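Local coordinates for protein epoxyqueuosine reductase (Streptococcus thermophilus, PDB 5D6S) that belongs to the epoxyqueuosine reductase (QueG) family and holds a cobalamin and two cubane iron-sulfur clusters within a single chain, at residues 73-78 / 158-163; 103-108 / 122-127; 107-110 / 115-118; 187-192 / 266-271. One frame throughout, in Å; residues are numbered along the deposited sequence.

Interaction 1: residues 73-78 / 158-163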
loop_
_atom_site.group_PDB
_atom_site.type_symbol
_atom_site.label_atom_id
_atom_site.label_comp_id
_atom_site.label_asym_id
_atom_site.label_seq_id
_atom_site.Cartn_x
_atom_site.Cartn_y
_atom_site.Cartn_z
ATOM N N PHE A 73 -11.829 0.742 0.680
ATOM C CA PHE A 73 -11.225 -0.309 -0.163
ATOM C C PHE A 73 -11.602 -1.676 0.340
ATOM O O PHE A 73 -11.323 -2.685 -0.300
ATOM C CB PHE A 73 -9.696 -0.217 -0.175
ATOM C CG PHE A 73 -9.155 1.091 -0.653
ATOM C CD1 PHE A 73 -9.919 1.959 -1.403
ATOM C CD2 PHE A 73 -7.840 1.447 -0.363
ATOM C CE1 PHE A 73 -9.391 3.162 -1.848
ATOM C CE2 PHE A 73 -7.303 2.640 -0.813
ATOM C CZ PHE A 73 -8.086 3.497 -1.558
ATOM N N GLU A 74 -12.195 -1.699 1.522
ATOM C CA GLU A 74 -12.486 -2.941 2.198
ATOM C C GLU A 74 -13.719 -3.547 1.571
ATOM O O GLU A 74 -14.608 -2.851 1.077
ATOM C CB GLU A 74 -12.760 -2.705 3.681
ATOM C CG GLU A 74 -11.626 -2.034 4.430
ATOM C CD GLU A 74 -11.647 -0.520 4.339
ATOM O OE1 GLU A 74 -12.584 0.038 3.718
ATOM O OE2 GLU A 74 -10.700 0.107 4.858
ATOM N N HIS A 75 -13.775 -4.863 1.625
ATOM C CA HIS A 75 -14.960 -5.591 1.206
ATOM C C HIS A 75 -16.143 -5.137 2.055
ATOM O O HIS A 75 -16.003 -4.984 3.248
ATOM C CB HIS A 75 -14.694 -7.078 1.375
ATOM C CG HIS A 75 -15.665 -7.934 0.670
ATOM N ND1 HIS A 75 -16.796 -8.408 1.286
ATOM C CD2 HIS A 75 -15.704 -8.376 -0.606
ATOM C CE1 HIS A 75 -17.494 -9.114 0.420
ATOM N NE2 HIS A 75 -16.850 -9.113 -0.734
ATOM N N LYS A 76 -17.288 -4.867 1.435
ATOM C CA LYS A 76 -18.336 -4.096 2.111
ATOM C C LYS A 76 -19.267 -4.978 2.959
ATOM O O LYS A 76 -19.692 -4.595 4.049
ATOM C CB LYS A 76 -19.119 -3.243 1.105
ATOM C CG LYS A 76 -18.235 -2.191 0.440
ATOM C CD LYS A 76 -18.919 -0.848 0.170
ATOM C CE LYS A 76 -18.007 0.335 0.502
ATOM N NZ LYS A 76 -16.660 0.280 -0.136
ATOM N N ASN A 77 -19.544 -6.168 2.455
ATOM C CA ASN A 77 -20.397 -7.118 3.132
ATOM C C ASN A 77 -19.678 -7.775 4.320
ATOM O O ASN A 77 -18.841 -8.681 4.157
ATOM C CB ASN A 77 -20.856 -8.174 2.124
ATOM C CG ASN A 77 -21.790 -9.203 2.727
ATOM O OD1 ASN A 77 -22.209 -9.113 3.885
ATOM N ND2 ASN A 77 -22.143 -10.177 1.926
ATOM N N ILE A 78 -20.027 -7.339 5.525
ATOM C CA ILE A 78 -19.329 -7.812 6.736
ATOM C C ILE A 78 -19.491 -9.312 6.983
ATOM O O ILE A 78 -18.547 -9.960 7.397
ATOM C CB ILE A 78 -19.735 -6.976 7.968
ATOM C CG1 ILE A 78 -18.988 -5.631 7.922
ATOM C CG2 ILE A 78 -19.411 -7.698 9.262
ATOM C CD1 ILE A 78 -19.833 -4.447 8.340
ATOM N N THR A 158 -7.897 -8.723 -2.624
ATOM C CA THR A 158 -9.155 -8.256 -3.207
ATOM C C THR A 158 -10.316 -9.131 -2.846
ATOM O O THR A 158 -11.446 -8.866 -3.224
ATOM C CB THR A 158 -9.061 -8.290 -4.738
ATOM O OG1 THR A 158 -8.733 -9.611 -5.174
ATOM C CG2 THR A 158 -7.995 -7.346 -5.252
ATOM N N GLY A 159 -10.041 -10.210 -2.120
ATOM C CA GLY A 159 -11.089 -11.087 -1.606
ATOM C C GLY A 159 -11.774 -10.529 -0.351
ATOM O O GLY A 159 -11.356 -9.509 0.209
ATOM N N ALA A 160 -12.792 -11.258 0.124
ATOM C CA ALA A 160 -13.648 -10.842 1.250
ATOM C C ALA A 160 -13.054 -11.087 2.634
ATOM O O ALA A 160 -13.358 -10.372 3.588
ATOM C CB ALA A 160 -14.971 -11.555 1.171
ATOM N N LEU A 161 -12.189 -12.066 2.749
ATOM C CA LEU A 161 -11.585 -12.336 4.051
ATOM C C LEU A 161 -10.605 -11.253 4.503
ATOM O O LEU A 161 -10.021 -10.524 3.689
ATOM C CB LEU A 161 -10.885 -13.709 4.068
ATOM C CG LEU A 161 -11.840 -14.889 3.841
ATOM C CD1 LEU A 161 -11.055 -16.182 3.937
ATOM C CD2 LEU A 161 -13.000 -14.886 4.821
ATOM N N VAL A 162 -10.415 -11.208 5.819
ATOM C CA VAL A 162 -9.380 -10.404 6.447
ATOM C C VAL A 162 -8.072 -11.189 6.330
ATOM O O VAL A 162 -7.797 -12.052 7.133
ATOM C CB VAL A 162 -9.717 -10.112 7.921
ATOM C CG1 VAL A 162 -8.680 -9.182 8.514
ATOM C CG2 VAL A 162 -11.110 -9.513 8.035
ATOM N N ASP A 163 -7.282 -10.892 5.301
ATOM C CA ASP A 163 -6.068 -11.653 4.973
ATOM C C ASP A 163 -5.104 -11.749 6.154
ATOM O O ASP A 163 -4.269 -12.644 6.245
ATOM C CB ASP A 163 -5.319 -10.972 3.824
ATOM C CG ASP A 163 -6.045 -11.069 2.503
ATOM O OD1 ASP A 163 -7.169 -11.637 2.470
ATOM O OD2 ASP A 163 -5.481 -10.569 1.493
#
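The methyl group of Ala160 sits over one face of the His75 imidazole. Its CB lies 3.5 Å from the ring centroid and 4° off the ring normal, an almost ideally centred CH-pi contact in which the methyl meets the whole ring rather than one atom of it. Ala160 CB accordingly reaches CE1 and NE2 of His75 equally, at 3.6 Å each, while Ala160 CA comes as near to His75 CG, at 3.6 Å. The first torsion of His75 (chi1 -165°, CG anti to N) carries the ring toward Ala160, and chi2 near -90° turns its face to the methyl. At the ring edge, in its plane, is the carbonyl oxygen of Asn77.

Two irregular loops are joined here, one leading into helix 78-82 and the other running from strand 152-155 into helix 163-169. Asn77 and Val162 occupy the N-cap positions of these helices. Arg81 ties the two sides further: its NH2 bonds to Ala160 O, and its side chain also touches His75. Both loops line the cobalamin pocket, through Phe73 and Glu74 on one side and Leu161 to Asp163 on the other; Leu161 O and Asp163 N each make a hydrogen bond to the ligand. Phe73 also turns to Trp315 in an edge-to-face arrangement.

Interaction 2: residues 103-108 / 122-127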
loop_
_atom_site.group_PDB
_atom_site.type_symbol
_atom_site.label_atom_id
_atom_site.label_comp_id
_atom_site.label_asym_id
_atom_site.label_seq_id
_atom_site.Cartn_x
_atom_site.Cartn_y
_atom_site.Cartn_z
ATOM N N HIS A 103 12.882 -5.081 1.250
ATOM C CA HIS A 103 12.540 -3.736 1.673
ATOM C C HIS A 103 13.686 -2.719 1.479
ATOM O O HIS A 103 13.470 -1.515 1.537
ATOM C CB HIS A 103 12.054 -3.772 3.114
ATOM C CG HIS A 103 13.143 -3.728 4.138
ATOM N ND1 HIS A 103 13.968 -4.801 4.409
ATOM C CD2 HIS A 103 13.518 -2.738 4.985
ATOM C CE1 HIS A 103 14.809 -4.467 5.373
ATOM N NE2 HIS A 103 14.556 -3.222 5.740
ATOM N N LYS A 104 14.899 -3.224 1.260
ATOM C CA LYS A 104 16.061 -2.409 0.895
ATOM C C LYS A 104 16.300 -2.652 -0.575
ATOM O O LYS A 104 15.970 -3.719 -1.086
ATOM C CB LYS A 104 17.315 -2.834 1.663
ATOM C CG LYS A 104 17.516 -2.214 3.044
ATOM C CD LYS A 104 18.508 -3.060 3.852
ATOM C CE LYS A 104 19.636 -2.251 4.476
ATOM N NZ LYS A 104 19.154 -1.392 5.583
ATOM N N LEU A 105 16.890 -1.680 -1.248
ATOM C CA LEU A 105 17.065 -1.788 -2.669
ATOM C C LEU A 105 18.403 -2.489 -2.936
ATOM O O LEU A 105 19.444 -2.078 -2.406
ATOM C CB LEU A 105 17.006 -0.399 -3.313
ATOM C CG LEU A 105 16.443 -0.300 -4.740
ATOM C CD1 LEU A 105 15.001 -0.753 -4.829
ATOM C CD2 LEU A 105 16.562 1.136 -5.251
ATOM N N PRO A 106 18.377 -3.564 -3.743
ATOM C CA PRO A 106 19.626 -4.216 -4.125
ATOM C C PRO A 106 20.629 -3.195 -4.637
ATOM O O PRO A 106 21.706 -3.032 -4.070
ATOM C CB PRO A 106 19.207 -5.172 -5.266
ATOM C CG PRO A 106 17.737 -5.381 -5.113
ATOM C CD PRO A 106 17.190 -4.196 -4.364
ATOM N N GLN A 107 20.240 -2.504 -5.705
ATOM C CA GLN A 107 21.105 -1.589 -6.426
ATOM C C GLN A 107 20.449 -0.217 -6.452
ATOM O O GLN A 107 19.383 -0.067 -7.051
ATOM C CB GLN A 107 21.312 -2.123 -7.862
ATOM C CG GLN A 107 22.134 -1.245 -8.806
ATOM C CD GLN A 107 23.643 -1.456 -8.712
ATOM O OE1 GLN A 107 24.326 -1.470 -9.735
ATOM N NE2 GLN A 107 24.170 -1.619 -7.496
ATOM N N GLN A 108 21.076 0.773 -5.808
ATOM C CA GLN A 108 20.615 2.173 -5.894
ATOM C C GLN A 108 20.546 2.679 -7.349
ATOM O O GLN A 108 21.312 2.226 -8.207
ATOM C CB GLN A 108 21.522 3.096 -5.092
ATOM C CG GLN A 108 21.390 2.912 -3.600
ATOM C CD GLN A 108 20.017 3.279 -3.111
ATOM O OE1 GLN A 108 19.298 2.446 -2.558
ATOM N NE2 GLN A 108 19.632 4.531 -3.316
ATOM N N ASN A 122 6.511 -2.471 -1.045
ATOM C CA ASN A 122 5.283 -3.245 -1.297
ATOM C C ASN A 122 4.845 -3.224 -2.761
ATOM O O ASN A 122 4.033 -4.048 -3.193
ATOM C CB ASN A 122 4.138 -2.713 -0.419
ATOM C CG ASN A 122 2.956 -3.681 -0.323
ATOM O OD1 ASN A 122 3.123 -4.864 -0.039
ATOM N ND2 ASN A 122 1.756 -3.182 -0.552
ATOM N N SER A 123 5.351 -2.240 -3.506
ATOM C CA SER A 123 5.008 -2.065 -4.895
ATOM C C SER A 123 6.239 -2.064 -5.800
ATOM O O SER A 123 6.190 -1.482 -6.890
ATOM C CB SER A 123 4.235 -0.763 -5.075
ATOM O OG SER A 123 3.691 -0.671 -6.378
ATOM N N TRP A 124 7.337 -2.706 -5.370
ATOM C CA TRP A 124 8.507 -2.882 -6.262
ATOM C C TRP A 124 8.308 -4.116 -7.068
ATOM O O TRP A 124 7.780 -5.096 -6.582
ATOM C CB TRP A 124 9.817 -2.981 -5.515
ATOM C CG TRP A 124 10.209 -1.750 -4.766
ATOM C CD1 TRP A 124 9.678 -0.501 -4.899
ATOM C CD2 TRP A 124 11.245 -1.647 -3.782
ATOM N NE1 TRP A 124 10.297 0.375 -4.038
ATOM C CE2 TRP A 124 11.257 -0.303 -3.329
ATOM C CE3 TRP A 124 12.141 -2.559 -3.219
ATOM C CZ2 TRP A 124 12.141 0.150 -2.339
ATOM C CZ3 TRP A 124 13.014 -2.110 -2.227
ATOM C CH2 TRP A 124 13.013 -0.763 -1.809
ATOM N N GLY A 125 8.667 -4.056 -8.341
ATOM C CA GLY A 125 8.512 -5.206 -9.226
ATOM C C GLY A 125 7.075 -5.605 -9.422
ATOM O O GLY A 125 6.164 -4.884 -9.010
ATOM N N LEU A 126 6.869 -6.782 -10.002
ATOM C CA LEU A 126 5.546 -7.224 -10.432
ATOM C C LEU A 126 4.460 -7.250 -9.366
ATOM O O LEU A 126 4.683 -7.701 -8.260
ATOM C CB LEU A 126 5.600 -8.602 -11.065
ATOM C CG LEU A 126 4.734 -8.597 -12.318
ATOM C CD1 LEU A 126 5.440 -7.740 -13.346
ATOM C CD2 LEU A 126 4.529 -9.990 -12.872
ATOM N N ASP A 127 3.288 -6.744 -9.739
ATOM C CA ASP A 127 2.158 -6.578 -8.851
ATOM C C ASP A 127 1.963 -7.864 -8.091
ATOM O O ASP A 127 1.711 -8.911 -8.696
ATOM C CB ASP A 127 0.912 -6.275 -9.675
ATOM C CG ASP A 127 -0.343 -6.111 -8.827
ATOM O OD1 ASP A 127 -0.261 -6.154 -7.592
ATOM O OD2 ASP A 127 -1.439 -5.968 -9.407
#
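Trp124 points its benzene ring at the backbone of 103-105, and Leu105 covers one face of it. The tight part of the contact is a CH-pi interaction: Leu105 CD1 stands 3.5 Å from the centroid of the six-membered ring of Trp124, 12° off its normal, and touches CZ3 and CH2 more closely than the atoms of ring fusion. A single methyl branch of the leucine thus makes the contact, its side chain meeting the indole at a slant. Two carbonyl oxygens come close to the far end of the indole: Lys104 O lies at the edge, near the ring plane, 3.6 Å from Trp124 CZ3, and His103 O is 3.5 Å from Trp124 CH2. The polar end of the indole is used elsewhere, NE1 donating to Ile119 O. With CG of Trp124 opposite its carbonyl carbon (chi1 -64°), the indole extends across the gap between two backbones whose closest CA atoms, in His103 and Asn122, are 7.9 Å apart.

The other side is looser. Lys104 directs its CB away from the 122-127 segment and is exposed, as is Pro106. Helix 286-289 packs against the hydrophobic pair, Ala289 touching both Leu105 and Trp124, while His103 stacks its ring on Tyr189. Asp127 is the N-cap of helix 128-144. The arrangement is a tryptophan packed under a leucine methyl within the long irregular loop between strand 93-100 and helix 128-144, next to the cobalamin pocket that Asn122 helps to line.

Interaction 3: residues 107-110 / 115-118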
loop_
_atom_site.group_PDB
_atom_site.type_symbol
_atom_site.label_atom_id
_atom_site.label_comp_id
_atom_site.label_asym_id
_atom_site.label_seq_id
_atom_site.Cartn_x
_atom_site.Cartn_y
_atom_site.Cartn_z
ATOM N N GLN A 107 20.240 -2.504 -5.705
ATOM C CA GLN A 107 21.105 -1.589 -6.426
ATOM C C GLN A 107 20.449 -0.217 -6.452
ATOM O O GLN A 107 19.383 -0.067 -7.051
ATOM C CB GLN A 107 21.312 -2.123 -7.862
ATOM C CG GLN A 107 22.134 -1.245 -8.806
ATOM C CD GLN A 107 23.643 -1.456 -8.712
ATOM O OE1 GLN A 107 24.326 -1.470 -9.735
ATOM N NE2 GLN A 107 24.170 -1.619 -7.496
ATOM N N GLN A 108 21.076 0.773 -5.808
ATOM C CA GLN A 108 20.615 2.173 -5.894
ATOM C C GLN A 108 20.546 2.679 -7.349
ATOM O O GLN A 108 21.312 2.226 -8.207
ATOM C CB GLN A 108 21.522 3.096 -5.092
ATOM C CG GLN A 108 21.390 2.912 -3.600
ATOM C CD GLN A 108 20.017 3.279 -3.111
ATOM O OE1 GLN A 108 19.298 2.446 -2.558
ATOM N NE2 GLN A 108 19.632 4.531 -3.316
ATOM N N PRO A 109 19.614 3.605 -7.639
ATOM C CA PRO A 109 19.547 4.163 -8.983
ATOM C C PRO A 109 20.600 5.257 -9.153
ATOM O O PRO A 109 21.088 5.822 -8.163
ATOM C CB PRO A 109 18.143 4.753 -9.043
ATOM C CG PRO A 109 17.869 5.171 -7.642
ATOM C CD PRO A 109 18.649 4.255 -6.733
ATOM N N GLN A 110 20.944 5.560 -10.398
ATOM C CA GLN A 110 22.039 6.475 -10.640
ATOM C C GLN A 110 21.585 7.927 -10.577
ATOM O O GLN A 110 20.690 8.317 -11.307
ATOM C CB GLN A 110 22.722 6.172 -11.979
ATOM C CG GLN A 110 24.238 6.163 -11.843
ATOM C CD GLN A 110 24.937 6.202 -13.178
ATOM O OE1 GLN A 110 24.468 5.603 -14.148
ATOM N NE2 GLN A 110 26.071 6.896 -13.239
ATOM N N LYS A 115 15.631 15.165 -9.452
ATOM C CA LYS A 115 15.474 14.600 -8.112
ATOM C C LYS A 115 14.414 13.483 -8.157
ATOM O O LYS A 115 13.522 13.474 -9.004
ATOM C CB LYS A 115 15.153 15.668 -7.063
ATOM C CG LYS A 115 15.776 17.023 -7.347
ATOM C CD LYS A 115 16.026 17.864 -6.099
ATOM C CE LYS A 115 16.188 19.330 -6.487
ATOM N NZ LYS A 115 17.203 20.031 -5.665
ATOM N N ARG A 116 14.524 12.564 -7.213
ATOM C CA ARG A 116 13.739 11.333 -7.215
ATOM C C ARG A 116 12.822 11.252 -5.982
ATOM O O ARG A 116 13.153 11.755 -4.911
ATOM C CB ARG A 116 14.665 10.117 -7.214
ATOM C CG ARG A 116 15.519 9.955 -8.452
ATOM C CD ARG A 116 16.477 8.764 -8.360
ATOM N NE ARG A 116 16.233 7.865 -9.487
ATOM C CZ ARG A 116 16.926 7.840 -10.612
ATOM N NH1 ARG A 116 16.574 7.009 -11.586
ATOM N NH2 ARG A 116 17.988 8.618 -10.772
ATOM N N GLY A 117 11.665 10.627 -6.158
ATOM C CA GLY A 117 10.803 10.293 -5.039
ATOM C C GLY A 117 10.962 8.825 -4.719
ATOM O O GLY A 117 11.598 8.082 -5.469
ATOM N N LYS A 118 10.420 8.413 -3.584
ATOM C CA LYS A 118 10.396 7.006 -3.188
ATOM C C LYS A 118 8.980 6.473 -3.328
ATOM O O LYS A 118 8.010 7.203 -3.292
ATOM C CB LYS A 118 10.842 6.807 -1.736
ATOM C CG LYS A 118 12.192 7.387 -1.333
ATOM C CD LYS A 118 12.311 7.444 0.198
ATOM C CE LYS A 118 13.477 8.296 0.680
ATOM N NZ LYS A 118 14.791 7.756 0.234
#
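Pro109 and Arg116 meet by van der Waals contact, with the CB-CG edge of the proline over one face of the guanidinium. Pro109 CB is 3.5 Å above the guanidinium plane, displaced toward its rim, and comes within 3.7 Å of Arg116 CZ. The neighbouring Pro109 CG is also 3.7 Å from Arg116 NE and extends the contact back toward CD. The two side chains run past each other in opposite directions. The arginine chain bends at chi3 (123°), and chi4 near 98° sets the guanidinium plane across the chain, its face to the proline. Gln110 N lies over the same face.

All three guanidinium nitrogens have an oxygen nearby. Across the contact, Arg116 NH2 is 2.8 Å from the carbonyl oxygen Gln110 O. Outside the two segments, Arg116 NH1 forms a salt bridge with Asp287 OD1, and Arg116 NE donates to Met290 O.

Backbone bonds hold the 115-118 segment to the stretch that follows helix 286-289, Lys115 pairing with Leu293 and Gly117 with Pro291. Pro109 also rests on Pro286, Asp287 and Met290, so both arms of this surface loop lie against the same part of the chain. The arginine therefore links the 107-110 arm to the region of helix 286-289: the carboxylate of Asp287 probably offsets its positive charge, and the bond to Met290 O limits rotation of the group, while the proline shields one face.

Interaction 4: residues 187-192 / 266-271. With SF4 (iron/sulfur cluster), chain F; SF4 (iron/sulfur cluster), chain G.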
loop_
_atom_site.group_PDB
_atom_site.type_symbol
_atom_site.label_atom_id
_atom_site.label_comp_id
_atom_site.label_asym_id
_atom_site.label_seq_id
_atom_site.Cartn_x
_atom_site.Cartn_y
_atom_site.Cartn_z
ATOM N N GLY A 187 10.073 -10.905 8.798
ATOM C CA GLY A 187 9.542 -9.625 9.260
ATOM C C GLY A 187 8.093 -9.455 8.858
ATOM O O GLY A 187 7.392 -10.445 8.668
ATOM N N SER A 188 7.647 -8.196 8.736
ATOM C CA SER A 188 6.333 -7.876 8.140
ATOM C C SER A 188 6.408 -7.771 6.626
ATOM O O SER A 188 5.371 -7.769 5.958
ATOM C CB SER A 188 5.736 -6.600 8.716
ATOM O OG SER A 188 6.732 -5.623 8.942
ATOM N N TYR A 189 7.622 -7.762 6.076
ATOM C CA TYR A 189 7.805 -7.651 4.616
ATOM C C TYR A 189 7.422 -8.920 3.877
ATOM O O TYR A 189 8.222 -9.509 3.145
ATOM C CB TYR A 189 9.216 -7.124 4.248
ATOM C CG TYR A 189 9.510 -5.764 4.902
ATOM C CD1 TYR A 189 8.684 -4.647 4.668
ATOM C CD2 TYR A 189 10.569 -5.608 5.784
ATOM C CE1 TYR A 189 8.934 -3.423 5.269
ATOM C CE2 TYR A 189 10.823 -4.388 6.381
ATOM C CZ TYR A 189 10.003 -3.296 6.127
ATOM O OH TYR A 189 10.293 -2.083 6.732
ATOM N N MET A 190 6.142 -9.273 4.044
ATOM C CA MET A 190 5.485 -10.382 3.325
ATOM C C MET A 190 4.143 -9.989 2.685
ATOM O O MET A 190 3.323 -9.290 3.309
ATOM C CB MET A 190 5.168 -11.541 4.276
ATOM C CG MET A 190 6.314 -12.031 5.154
ATOM S SD MET A 190 5.710 -13.193 6.390
ATOM C CE MET A 190 4.837 -12.121 7.550
ATOM N N TYR A 191 3.933 -10.456 1.447
ATOM C CA TYR A 191 2.613 -10.460 0.806
ATOM C C TYR A 191 1.827 -11.656 1.319
ATOM O O TYR A 191 2.393 -12.716 1.540
ATOM C CB TYR A 191 2.729 -10.620 -0.711
ATOM C CG TYR A 191 3.663 -9.643 -1.418
ATOM C CD1 TYR A 191 3.593 -8.271 -1.188
ATOM C CD2 TYR A 191 4.603 -10.100 -2.351
ATOM C CE1 TYR A 191 4.436 -7.387 -1.854
ATOM C CE2 TYR A 191 5.432 -9.214 -3.030
ATOM C CZ TYR A 191 5.349 -7.860 -2.778
ATOM O OH TYR A 191 6.179 -6.982 -3.450
ATOM N N LEU A 192 0.527 -11.492 1.508
ATOM C CA LEU A 192 -0.330 -12.567 2.011
ATOM C C LEU A 192 -1.383 -13.026 1.003
ATOM O O LEU A 192 -1.844 -12.257 0.173
ATOM C CB LEU A 192 -1.052 -12.149 3.300
ATOM C CG LEU A 192 -0.162 -11.782 4.493
ATOM C CD1 LEU A 192 -0.998 -11.542 5.751
ATOM C CD2 LEU A 192 0.891 -12.851 4.733
ATOM N N CYS A 266 5.757 2.581 9.887
ATOM C CA CYS A 266 5.357 1.700 11.004
ATOM C C CYS A 266 5.987 0.319 10.912
ATOM O O CYS A 266 5.841 -0.487 11.825
ATOM C CB CYS A 266 3.822 1.581 11.104
ATOM S SG CYS A 266 2.925 1.272 9.552
ATOM N N GLN A 267 6.688 0.056 9.817
ATOM C CA GLN A 267 7.449 -1.179 9.621
ATOM C C GLN A 267 8.969 -0.981 9.742
ATOM O O GLN A 267 9.668 -1.822 10.299
ATOM C CB GLN A 267 7.149 -1.764 8.234
ATOM C CG GLN A 267 5.765 -2.397 8.081
ATOM C CD GLN A 267 5.503 -2.871 6.652
ATOM O OE1 GLN A 267 5.067 -2.093 5.798
ATOM N NE2 GLN A 267 5.767 -4.142 6.387
ATOM N N ILE A 268 9.477 0.108 9.180
ATOM C CA ILE A 268 10.864 0.500 9.350
ATOM C C ILE A 268 11.201 0.659 10.849
ATOM O O ILE A 268 12.296 0.304 11.287
ATOM C CB ILE A 268 11.148 1.816 8.583
ATOM C CG1 ILE A 268 11.213 1.537 7.082
ATOM C CG2 ILE A 268 12.449 2.468 9.061
ATOM C CD1 ILE A 268 11.188 2.776 6.208
ATOM N N SER A 269 10.252 1.191 11.626
ATOM C CA SER A 269 10.449 1.383 13.055
ATOM C C SER A 269 10.275 0.083 13.878
ATOM O O SER A 269 10.409 0.127 15.102
ATOM C CB SER A 269 9.485 2.453 13.590
ATOM O OG SER A 269 8.168 1.937 13.821
ATOM N N CYS A 270 9.968 -1.048 13.232
ATOM C CA CYS A 270 9.674 -2.290 13.944
ATOM C C CYS A 270 10.925 -3.129 14.174
ATOM O O CYS A 270 11.645 -3.446 13.223
ATOM C CB CYS A 270 8.633 -3.137 13.213
ATOM S SG CYS A 270 8.023 -4.569 14.170
ATOM N N PRO A 271 11.171 -3.519 15.448
ATOM C CA PRO A 271 12.316 -4.339 15.837
ATOM C C PRO A 271 12.444 -5.583 14.987
ATOM O O PRO A 271 13.544 -5.923 14.569
ATOM C CB PRO A 271 11.986 -4.743 17.268
ATOM C CG PRO A 271 11.125 -3.644 17.784
ATOM C CD PRO A 271 10.320 -3.184 16.610
HETATM FE FE1 SF4 F . 4.884 -2.084 16.583
HETATM FE FE2 SF4 F . 6.884 -2.961 17.981
HETATM FE FE3 SF4 F . 6.562 -3.798 15.616
HETATM FE FE4 SF4 F . 4.939 -4.439 17.552
HETATM S S1 SF4 F . 6.937 -5.002 17.297
HETATM S S2 SF4 F . 4.472 -3.883 15.569
HETATM S S3 SF4 F . 4.902 -2.583 18.628
HETATM S S4 SF4 F . 6.934 -1.832 16.216
HETATM FE FE1 SF4 G . -0.012 4.418 7.991
HETATM FE FE2 SF4 G . 2.410 5.298 7.925
HETATM FE FE3 SF4 G . 1.852 3.106 9.226
HETATM FE FE4 SF4 G . 1.094 5.375 10.163
HETATM S S1 SF4 G . 3.049 4.722 9.858
HETATM S S2 SF4 G . -0.041 3.637 9.954
HETATM S S3 SF4 G . 0.702 6.399 8.310
HETATM S S4 SF4 G . 1.672 3.454 7.155
#
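With CG of Gln267 opposite its carbonyl carbon (chi1 -73°) and the chain extended beyond it, the amide reaches Ser188, which presents its hydroxyl to the amide with OG between N and the carbonyl carbon (chi1 38°). Gln267 NE2 donates to Ser188 OG over 3.1 Å, nearly straight, with the hydroxyl oxygen lying in the amide plane. Ser188 OG is also bonded to Asn273 ND2, which in turn holds Gln267 O, so one asparagine braces both partners.

Tyr189 lies across the amide, its ring plane 36° from that of Gln267, and Gln267 NE2 is 3.4 Å from Tyr189 CD1. Farther out, the phenol oxygen Tyr189 OH reaches Ile268 CG1 at 3.8 Å. Tyr189 is the centre of an inverse gamma turn, closed by the bond from Met190 N to Ser188 O.

Residues 266-271 supply ligands to both clusters: Cys266 SG binds FE3 of the chain G cluster at 2.1 Å, and Cys270 SG binds FE3 of the chain F cluster at 2.2 Å. Gln267, between these two cysteines, belongs to the cobalamin pocket.

The contact joins the end of helix 265-268, in the double-cluster domain, to the turn that opens strand 190-197. That strand pairs with 93-100 in the antiparallel sheet and offers Met190 O and Leu192 O to cobalamin, while strand 181-182 and helix 216-220 pack alongside.

Interactions 1, 2 and 4 each include residues of the cobalamin pocket, whereas interaction 3 lies farther out on the surface. Interaction 4 touches two of the others: Leu192 CD1 packs on Asp163 O of interaction 1 at 3.5 Å, and the Tyr189 ring meets His103 of interaction 2, Tyr189 CE2 to His103 CG 3.3 Å. Interactions 2 and 3 share Gln107 and Gln108, and their centres are 11 Å apart within the same long loop. Interactions 1 and 3 are the most distant pair, with centres 34 Å apart on opposite sides of the chain's centre. Interaction 4 supplies a ligand to each cluster, and the Gln267 side chain lies about 3 Å from the cobalamin.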